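Local coordinates for 43.8 kDa insecticidal crystal protein (Bacillus thuringiensis, PDB 4JP0) that serves as one component of a two-protein insecticidal toxin that is active against western corn rootworm, its partner also being required for maximal toxicity, at residues A[61-66]-A[196-201]; A[97-102]-A[134-139]; A[311-316]-A[339-344]. One frame throughout, in Å; residues are numbered along the deposited sequence.

Contact 1: A[61-66]-A[196-201]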
loop_
_atom_site.group_PDB
_atom_site.type_symbol
_atom_site.label_atom_id
_atom_site.label_comp_id
_atom_site.label_asym_id
_atom_site.label_seq_id
_atom_site.Cartn_x
_atom_site.Cartn_y
_atom_site.Cartn_z
ATOM N N SER A 61 -7.522 0.988 -20.852
ATOM C CA SER A 61 -7.375 0.384 -22.180
ATOM C C SER A 61 -6.446 -0.836 -22.010
ATOM O O SER A 61 -5.273 -0.718 -21.593
ATOM C CB SER A 61 -6.776 1.399 -23.144
ATOM O OG SER A 61 -6.866 0.903 -24.462
ATOM N N TYR A 62 -6.945 -2.008 -22.367
ATOM C CA TYR A 62 -6.194 -3.218 -22.039
ATOM C C TYR A 62 -5.082 -3.499 -23.022
ATOM O O TYR A 62 -5.332 -3.967 -24.116
ATOM C CB TYR A 62 -7.138 -4.422 -21.909
ATOM C CG TYR A 62 -6.436 -5.707 -21.505
ATOM C CD1 TYR A 62 -5.992 -5.892 -20.207
ATOM C CD2 TYR A 62 -6.200 -6.713 -22.432
ATOM C CE1 TYR A 62 -5.350 -7.074 -19.832
ATOM C CE2 TYR A 62 -5.574 -7.877 -22.078
ATOM C CZ TYR A 62 -5.129 -8.055 -20.791
ATOM O OH TYR A 62 -4.531 -9.241 -20.423
ATOM N N ALA A 63 -3.847 -3.170 -22.633
ATOM C CA ALA A 63 -2.668 -3.411 -23.463
ATOM C C ALA A 63 -2.804 -2.715 -24.814
ATOM O O ALA A 63 -2.358 -3.234 -25.863
ATOM C CB ALA A 63 -2.449 -4.891 -23.677
ATOM N N ALA A 64 -3.465 -1.562 -24.787
ATOM C CA ALA A 64 -3.514 -0.695 -25.949
ATOM C C ALA A 64 -3.378 0.742 -25.451
ATOM O O ALA A 64 -3.660 1.010 -24.282
ATOM C CB ALA A 64 -4.800 -0.861 -26.685
ATOM N N ASN A 65 -2.980 1.651 -26.331
ATOM C CA ASN A 65 -2.796 3.069 -25.956
ATOM C C ASN A 65 -1.970 3.240 -24.695
ATOM O O ASN A 65 -2.242 4.120 -23.897
ATOM C CB ASN A 65 -4.170 3.758 -25.768
ATOM C CG ASN A 65 -5.171 3.371 -26.845
ATOM O OD1 ASN A 65 -6.101 2.593 -26.598
ATOM N ND2 ASN A 65 -4.999 3.937 -28.041
ATOM N N ASN A 66 -0.939 2.412 -24.536
ATOM C CA ASN A 66 -0.067 2.496 -23.360
ATOM C C ASN A 66 -0.817 2.358 -22.033
ATOM O O ASN A 66 -0.383 2.895 -20.983
ATOM C CB ASN A 66 0.798 3.792 -23.409
ATOM C CG ASN A 66 2.090 3.668 -22.628
ATOM O OD1 ASN A 66 2.720 2.604 -22.594
ATOM N ND2 ASN A 66 2.479 4.751 -21.966
ATOM N N GLN A 196 3.046 -5.262 -18.846
ATOM C CA GLN A 196 2.660 -5.173 -17.452
ATOM C C GLN A 196 1.203 -5.604 -17.180
ATOM O O GLN A 196 0.921 -6.466 -16.333
ATOM C CB GLN A 196 2.872 -3.726 -16.971
ATOM C CG GLN A 196 2.667 -3.565 -15.479
ATOM C CD GLN A 196 2.677 -2.127 -15.034
ATOM O OE1 GLN A 196 1.964 -1.305 -15.607
ATOM N NE2 GLN A 196 3.483 -1.810 -14.004
ATOM N N ILE A 197 0.267 -4.988 -17.879
ATOM C CA ILE A 197 -1.118 -5.324 -17.632
ATOM C C ILE A 197 -1.473 -6.773 -18.061
ATOM O O ILE A 197 -2.402 -7.354 -17.532
ATOM C CB ILE A 197 -2.069 -4.285 -18.276
ATOM C CG1 ILE A 197 -3.427 -4.324 -17.553
ATOM C CG2 ILE A 197 -2.228 -4.562 -19.782
ATOM C CD1 ILE A 197 -4.267 -3.078 -17.778
ATOM N N LYS A 198 -0.757 -7.323 -19.043
ATOM C CA LYS A 198 -1.034 -8.669 -19.513
ATOM C C LYS A 198 -0.489 -9.748 -18.603
ATOM O O LYS A 198 -1.055 -10.851 -18.545
ATOM C CB LYS A 198 -0.467 -8.862 -20.936
ATOM C CG LYS A 198 -1.365 -8.241 -21.947
ATOM C CD LYS A 198 -0.730 -8.139 -23.331
ATOM C CE LYS A 198 -0.631 -9.450 -24.022
ATOM N NZ LYS A 198 0.485 -9.399 -25.030
ATOM N N THR A 199 0.567 -9.426 -17.869
ATOM C CA THR A 199 1.235 -10.417 -17.059
ATOM C C THR A 199 1.129 -10.168 -15.571
ATOM O O THR A 199 1.167 -11.119 -14.811
ATOM C CB THR A 199 2.732 -10.568 -17.428
ATOM O OG1 THR A 199 3.419 -9.327 -17.218
ATOM C CG2 THR A 199 2.885 -10.873 -18.921
ATOM N N THR A 200 0.994 -8.928 -15.139
ATOM C CA THR A 200 0.942 -8.649 -13.730
ATOM C C THR A 200 -0.026 -7.495 -13.436
ATOM O O THR A 200 0.364 -6.522 -12.937
ATOM C CB THR A 200 2.370 -8.407 -13.116
ATOM O OG1 THR A 200 2.248 -8.019 -11.774
ATOM C CG2 THR A 200 3.110 -7.344 -13.858
ATOM N N PRO A 201 -1.287 -7.648 -13.815
ATOM C CA PRO A 201 -2.222 -6.514 -13.689
ATOM C C PRO A 201 -2.393 -6.079 -12.244
ATOM O O PRO A 201 -2.726 -4.936 -12.002
ATOM C CB PRO A 201 -3.545 -7.062 -14.252
ATOM C CG PRO A 201 -3.376 -8.597 -14.157
ATOM C CD PRO A 201 -1.924 -8.823 -14.458
HETATM O O HOH W 1 -3.985 -9.651 -17.532
#
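Y62 meets helix 193-199 because its CG stands anti to the backbone N (chi1 -177°), which brings the ring end up to I197 and K198. The branches of I197 are set to receive it: CG1 lies 4.0 Å from Y62 CD1, while CG2 reaches Y62 CE1 and also closes on A63 N at 3.6 Å. Ring and isoleucine meet at a slant, whereas the stem of K198 runs about at right angles to the phenol, with K198 CG 3.7 Å from Y62 OH. A63 adopts left-handed helical backbone angles, turning the chain so that its methyl faces the helix; there A63 CB rests 3.7 Å from K198 CD. Beyond this point the lysine bends at chi3 and carries its amine away.

A water in the plane of the ring, at its edge, links Y62 OH to the helix end. It is bonded to Y62 OH at 3.0 Å and donates to I197 O at 2.8 Å, with a weak second donation to K198 O. Behind the touching residues, S61 OG gives a bond to N65 OD1, which also meets T21 OG1, while N65 ND2 is held by Y22 O, tying this turn to strand 18-22.

A loop of the ricin B-type lectin region thus rests on a helix of the P42 toxin region through apolar packing of ring, methyl and aliphatic chains. With only 226 Å² buried and a water as the polar link, the fit depends more on shape than on direct bonds.

Contact 2: A[97-102]-A[134-139]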
loop_
_atom_site.group_PDB
_atom_site.type_symbol
_atom_site.label_atom_id
_atom_site.label_comp_id
_atom_site.label_asym_id
_atom_site.label_seq_id
_atom_site.Cartn_x
_atom_site.Cartn_y
_atom_site.Cartn_z
ATOM N N GLY A 97 -31.448 -3.134 -14.288
ATOM C CA GLY A 97 -32.081 -4.245 -14.949
ATOM C C GLY A 97 -30.998 -5.149 -15.506
ATOM O O GLY A 97 -30.065 -5.546 -14.811
ATOM N N SER A 98 -31.096 -5.445 -16.790
ATOM C CA SER A 98 -30.166 -6.378 -17.401
ATOM C C SER A 98 -28.910 -5.705 -17.967
ATOM O O SER A 98 -28.044 -6.360 -18.547
ATOM C CB SER A 98 -30.898 -7.163 -18.499
ATOM O OG SER A 98 -31.724 -6.281 -19.263
ATOM N N SER A 99 -28.776 -4.408 -17.808
ATOM C CA SER A 99 -27.605 -3.713 -18.321
ATOM C C SER A 99 -26.967 -2.856 -17.226
ATOM O O SER A 99 -27.168 -3.080 -16.082
ATOM C CB SER A 99 -28.000 -2.882 -19.514
ATOM O OG SER A 99 -28.460 -3.670 -20.562
ATOM N N TYR A 100 -26.218 -1.872 -17.614
ATOM C CA TYR A 100 -25.576 -0.993 -16.648
ATOM C C TYR A 100 -25.565 0.443 -17.099
ATOM O O TYR A 100 -25.487 0.726 -18.281
ATOM C CB TYR A 100 -24.098 -1.363 -16.486
ATOM C CG TYR A 100 -23.812 -2.707 -15.867
ATOM C CD1 TYR A 100 -23.527 -3.815 -16.658
ATOM C CD2 TYR A 100 -23.791 -2.866 -14.495
ATOM C CE1 TYR A 100 -23.233 -5.042 -16.100
ATOM C CE2 TYR A 100 -23.488 -4.101 -13.928
ATOM C CZ TYR A 100 -23.217 -5.185 -14.732
ATOM O OH TYR A 100 -22.933 -6.418 -14.154
ATOM N N VAL A 101 -25.610 1.349 -16.132
ATOM C CA VAL A 101 -25.422 2.769 -16.397
ATOM C C VAL A 101 -23.997 3.063 -15.968
ATOM O O VAL A 101 -23.560 2.602 -14.877
ATOM C CB VAL A 101 -26.401 3.631 -15.560
ATOM C CG1 VAL A 101 -26.039 5.149 -15.637
ATOM C CG2 VAL A 101 -27.844 3.368 -16.026
ATOM N N ILE A 102 -23.248 3.770 -16.818
ATOM C CA ILE A 102 -21.856 4.078 -16.510
ATOM C C ILE A 102 -21.803 5.557 -16.237
ATOM O O ILE A 102 -22.078 6.377 -17.102
ATOM C CB ILE A 102 -20.898 3.635 -17.659
ATOM C CG1 ILE A 102 -20.953 2.111 -17.800
ATOM C CG2 ILE A 102 -19.476 4.067 -17.336
ATOM C CD1 ILE A 102 -20.323 1.525 -19.104
ATOM N N GLN A 134 -27.764 2.748 -21.663
ATOM C CA GLN A 134 -27.592 1.438 -21.045
ATOM C C GLN A 134 -26.471 0.662 -21.776
ATOM O O GLN A 134 -26.395 0.681 -23.004
ATOM C CB GLN A 134 -28.875 0.611 -21.076
ATOM C CG GLN A 134 -30.180 1.355 -20.721
ATOM C CD GLN A 134 -30.119 1.987 -19.360
ATOM O OE1 GLN A 134 -29.770 1.317 -18.390
ATOM N NE2 GLN A 134 -30.481 3.279 -19.270
ATOM N N TRP A 135 -25.665 -0.068 -21.011
ATOM C CA TRP A 135 -24.446 -0.697 -21.512
ATOM C C TRP A 135 -24.296 -2.114 -20.989
ATOM O O TRP A 135 -24.669 -2.414 -19.852
ATOM C CB TRP A 135 -23.218 0.133 -21.057
ATOM C CG TRP A 135 -23.301 1.555 -21.538
ATOM C CD1 TRP A 135 -23.939 2.576 -20.943
ATOM C CD2 TRP A 135 -22.863 2.041 -22.810
ATOM N NE1 TRP A 135 -23.895 3.705 -21.728
ATOM C CE2 TRP A 135 -23.235 3.406 -22.889
ATOM C CE3 TRP A 135 -22.124 1.481 -23.858
ATOM C CZ2 TRP A 135 -22.922 4.213 -23.986
ATOM C CZ3 TRP A 135 -21.793 2.284 -24.955
ATOM C CH2 TRP A 135 -22.199 3.647 -25.012
ATOM N N ASN A 136 -23.704 -2.966 -21.828
ATOM C CA ASN A 136 -23.457 -4.341 -21.483
ATOM C C ASN A 136 -21.980 -4.581 -21.379
ATOM O O ASN A 136 -21.230 -4.047 -22.174
ATOM C CB ASN A 136 -24.022 -5.227 -22.578
ATOM C CG ASN A 136 -25.544 -5.124 -22.657
ATOM O OD1 ASN A 136 -26.242 -5.187 -21.627
ATOM N ND2 ASN A 136 -26.057 -4.924 -23.854
ATOM N N LEU A 137 -21.589 -5.414 -20.402
ATOM C CA LEU A 137 -20.190 -5.788 -20.220
ATOM C C LEU A 137 -20.035 -7.254 -20.530
ATOM O O LEU A 137 -20.733 -8.117 -19.926
ATOM C CB LEU A 137 -19.698 -5.447 -18.806
ATOM C CG LEU A 137 -19.078 -4.031 -18.694
ATOM C CD1 LEU A 137 -20.091 -2.938 -18.847
ATOM C CD2 LEU A 137 -18.341 -3.875 -17.347
ATOM N N THR A 138 -19.154 -7.558 -21.475
ATOM C CA THR A 138 -18.936 -8.930 -21.878
ATOM C C THR A 138 -17.524 -9.338 -21.487
ATOM O O THR A 138 -16.579 -8.700 -21.910
ATOM C CB THR A 138 -19.068 -9.001 -23.410
ATOM O OG1 THR A 138 -20.380 -8.553 -23.798
ATOM C CG2 THR A 138 -18.958 -10.454 -23.913
ATOM N N SER A 139 -17.381 -10.377 -20.679
ATOM C CA SER A 139 -16.046 -10.870 -20.292
ATOM C C SER A 139 -15.382 -11.702 -21.384
ATOM O O SER A 139 -15.955 -12.700 -21.830
ATOM C CB SER A 139 -16.144 -11.717 -19.033
ATOM O OG SER A 139 -14.818 -12.145 -18.673
#
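Y100 and W135 form a single antiparallel, hydrogen-bonded bridge between strands whose directions differ by 110°, so the chains cross and soon diverge. Y100 N gives a bond to W135 O and W135 N returns one to Y100 O, both 2.8 Å long and both bent, the first to 131° at the hydrogen. The two aromatic side chains echo each other: each presents a ring edge to the carbonyl of its partner, Y100 CD1 lying 3.7 Å from W135 O and W135 CD1 3.6 Å from Y100 O.

Aliphatic groups fill in beside the bridge. I102 crosses the indole stem at about a right angle, its CD1 3.8 Å from W135 CB, and L137 CD1 touches Y100 CD1 more loosely. Near the other end S99 OG sits 2.9 Å from N136 OD1, close enough for a hydrogen bond, though another acceptor may compete for the hydroxyl proton. V101 CG2 lies against the amide of Q134, 3.7 Å from Q134 OE1; that amide is itself pinned from outside, by N96 ND2 at the oxygen and by N130 O at the nitrogen. W135 NE1 is likewise taken up by L110 O.

W135 closes a QxW sequence, as does W91, a neighbour of I102. The repeated QxW motif is characteristic of ricin B-type beta-trefoils, consistent with the lectin-like region here.

Contact 3: A[311-316]-A[339-344]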
loop_
_atom_site.group_PDB
_atom_site.type_symbol
_atom_site.label_atom_id
_atom_site.label_comp_id
_atom_site.label_asym_id
_atom_site.label_seq_id
_atom_site.Cartn_x
_atom_site.Cartn_y
_atom_site.Cartn_z
ATOM N N GLY A 311 18.630 -1.785 23.286
ATOM C CA GLY A 311 17.288 -1.413 22.915
ATOM C C GLY A 311 16.852 -1.988 21.582
ATOM O O GLY A 311 17.684 -2.298 20.720
ATOM N N PHE A 312 15.543 -2.162 21.442
ATOM C CA PHE A 312 14.972 -2.622 20.181
ATOM C C PHE A 312 13.913 -1.677 19.656
ATOM O O PHE A 312 13.257 -0.972 20.425
ATOM C CB PHE A 312 14.358 -3.996 20.368
ATOM C CG PHE A 312 15.366 -5.058 20.721
ATOM C CD1 PHE A 312 15.635 -5.374 22.045
ATOM C CD2 PHE A 312 16.044 -5.735 19.727
ATOM C CE1 PHE A 312 16.562 -6.327 22.376
ATOM C CE2 PHE A 312 16.959 -6.711 20.050
ATOM C CZ PHE A 312 17.215 -7.011 21.379
ATOM N N LEU A 313 13.761 -1.696 18.338
ATOM C CA LEU A 313 12.739 -0.939 17.613
ATOM C C LEU A 313 11.948 -1.891 16.747
ATOM O O LEU A 313 12.492 -2.887 16.259
ATOM C CB LEU A 313 13.413 0.074 16.694
ATOM C CG LEU A 313 14.103 1.215 17.442
ATOM C CD1 LEU A 313 15.118 1.893 16.559
ATOM C CD2 LEU A 313 12.997 2.201 17.894
ATOM N N THR A 314 10.669 -1.565 16.535
ATOM C CA THR A 314 9.849 -2.312 15.602
ATOM C C THR A 314 10.178 -1.753 14.250
ATOM O O THR A 314 10.097 -0.536 14.043
ATOM C CB THR A 314 8.354 -2.116 15.879
ATOM O OG1 THR A 314 8.014 -2.810 17.075
ATOM C CG2 THR A 314 7.505 -2.824 14.796
ATOM N N ILE A 315 10.597 -2.639 13.354
ATOM C CA ILE A 315 10.874 -2.277 11.982
ATOM C C ILE A 315 9.646 -2.569 11.154
ATOM O O ILE A 315 8.985 -3.574 11.376
ATOM C CB ILE A 315 12.031 -3.103 11.414
ATOM C CG1 ILE A 315 13.283 -3.004 12.295
ATOM C CG2 ILE A 315 12.363 -2.590 9.986
ATOM C CD1 ILE A 315 13.883 -1.575 12.350
ATOM N N THR A 316 9.327 -1.682 10.208
ATOM C CA THR A 316 8.252 -1.979 9.246
ATOM C C THR A 316 8.869 -2.030 7.865
ATOM O O THR A 316 9.572 -1.094 7.451
ATOM C CB THR A 316 7.181 -0.905 9.304
ATOM O OG1 THR A 316 6.551 -0.965 10.581
ATOM C CG2 THR A 316 6.021 -1.206 8.319
ATOM N N ASP A 339 8.534 5.398 18.657
ATOM C CA ASP A 339 7.544 5.175 19.706
ATOM C C ASP A 339 7.494 3.700 20.127
ATOM O O ASP A 339 6.822 3.326 21.102
ATOM C CB ASP A 339 6.162 5.680 19.276
ATOM C CG ASP A 339 6.016 7.183 19.481
ATOM O OD1 ASP A 339 6.765 7.752 20.314
ATOM O OD2 ASP A 339 5.191 7.881 18.872
ATOM N N THR A 340 8.217 2.854 19.408
ATOM C CA THR A 340 8.224 1.443 19.785
ATOM C C THR A 340 9.490 1.047 20.511
ATOM O O THR A 340 9.701 -0.131 20.791
ATOM C CB THR A 340 8.087 0.518 18.569
ATOM O OG1 THR A 340 9.218 0.687 17.699
ATOM C CG2 THR A 340 6.872 0.906 17.737
ATOM N N TYR A 341 10.329 2.021 20.825
ATOM C CA TYR A 341 11.627 1.734 21.421
ATOM C C TYR A 341 11.450 1.068 22.775
ATOM O O TYR A 341 10.706 1.565 23.638
ATOM C CB TYR A 341 12.439 3.044 21.540
ATOM C CG TYR A 341 13.853 2.864 22.031
ATOM C CD1 TYR A 341 14.791 2.159 21.279
ATOM C CD2 TYR A 341 14.257 3.417 23.228
ATOM C CE1 TYR A 341 16.103 2.001 21.724
ATOM C CE2 TYR A 341 15.576 3.263 23.684
ATOM C CZ TYR A 341 16.481 2.557 22.937
ATOM O OH TYR A 341 17.769 2.409 23.414
ATOM N N ASN A 342 12.137 -0.050 22.978
ATOM C CA ASN A 342 12.091 -0.691 24.280
ATOM C C ASN A 342 13.475 -1.085 24.649
ATOM O O ASN A 342 14.224 -1.530 23.788
ATOM C CB ASN A 342 11.251 -1.961 24.221
ATOM C CG ASN A 342 9.794 -1.675 24.342
ATOM O OD1 ASN A 342 9.256 -1.646 25.467
ATOM N ND2 ASN A 342 9.124 -1.441 23.196
ATOM N N VAL A 343 13.842 -0.928 25.916
ATOM C CA VAL A 343 15.163 -1.396 26.324
ATOM C C VAL A 343 15.072 -2.640 27.211
ATOM O O VAL A 343 14.044 -2.896 27.879
ATOM C CB VAL A 343 15.948 -0.306 27.078
ATOM C CG1 VAL A 343 16.312 0.823 26.135
ATOM C CG2 VAL A 343 15.121 0.223 28.252
ATOM N N THR A 344 16.138 -3.426 27.236
ATOM C CA THR A 344 16.142 -4.565 28.134
ATOM C C THR A 344 17.536 -4.678 28.692
ATOM O O THR A 344 18.506 -4.217 28.096
ATOM C CB THR A 344 15.603 -5.859 27.448
ATOM O OG1 THR A 344 15.475 -6.914 28.412
ATOM C CG2 THR A 344 16.589 -6.418 26.402
#
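The phenol of Y341 leans against strand 311-316 with L313 CD2 at its edge, near the ring plane, while F312 O and the CA of G311 approach it obliquely. G311 has no side chain, and Y341 CE1 comes within 3.8 Å of G311 CA; Y231, from strand 225-234, stacks on the same ring, and Y229 OH bonds to the phenol oxygen. The second aromatic, F312, has T344 CG2 at its edge, 4.0 Å from F312 CE1, and is packed from outside by P159 and I167. A third flat group, the amide of N342, turns back on its own segment: N342 ND2 gives a 2.8 Å bond to T340 O from 52° above the carbonyl plane, well off either lone pair.

The backbones themselves pair as antiparallel strands, with the side chains of F312 and N342 on one face and that of V343 on the other. F312 and N342 make a hydrogen-bonded pair, with F312 N to N342 O at 2.8 Å and N342 N to F312 O at 2.9 Å, and G311 faces V343 in the adjoining non-hydrogen-bonded pair. These are the two arms of a long beta hairpin, strands 307-323 and 327-346, the latter an outer strand of a four-stranded antiparallel sheet. Such extended sheets recall the aerolysin-type pore-forming toxins, to which the Toxin_10 family is probably related.

Regular pairing lapses around T340, where strand 327-346 is interrupted. There the hydroxyl, placed between the backbone N and the carbonyl carbon (chi1 63°), stands in for a main-chain acceptor: T314 N donates to T340 OG1 across 2.9 Å in a nearly straight bond of 168°. That hydroxyl is also bonded to D337 O, which can only accept, leaving T340 OG1 gripped on two counts.

How the contacts relate
The three contacts mark successive levels of one elongated monomer. Contact 2 is internal to the lectin-like trefoil and contact 3 to the long-stranded toxin region, with their centres 53 Å apart and on opposite sides of the chain's centre. Contact 1 links the two regions: its centre lies 23 Å from that of contact 2, on the same side, and 42 Å from that of contact 3. Along the sequence contact 2 is nested within the loop that contact 1 closes, whereas contact 3 follows both. None touches another; even contacts 1 and 2 stay about 10 Å apart at their nearest atoms. Here contacts 2 and 3 rest on backbone pairing, contact 1 on side-chain packing and water.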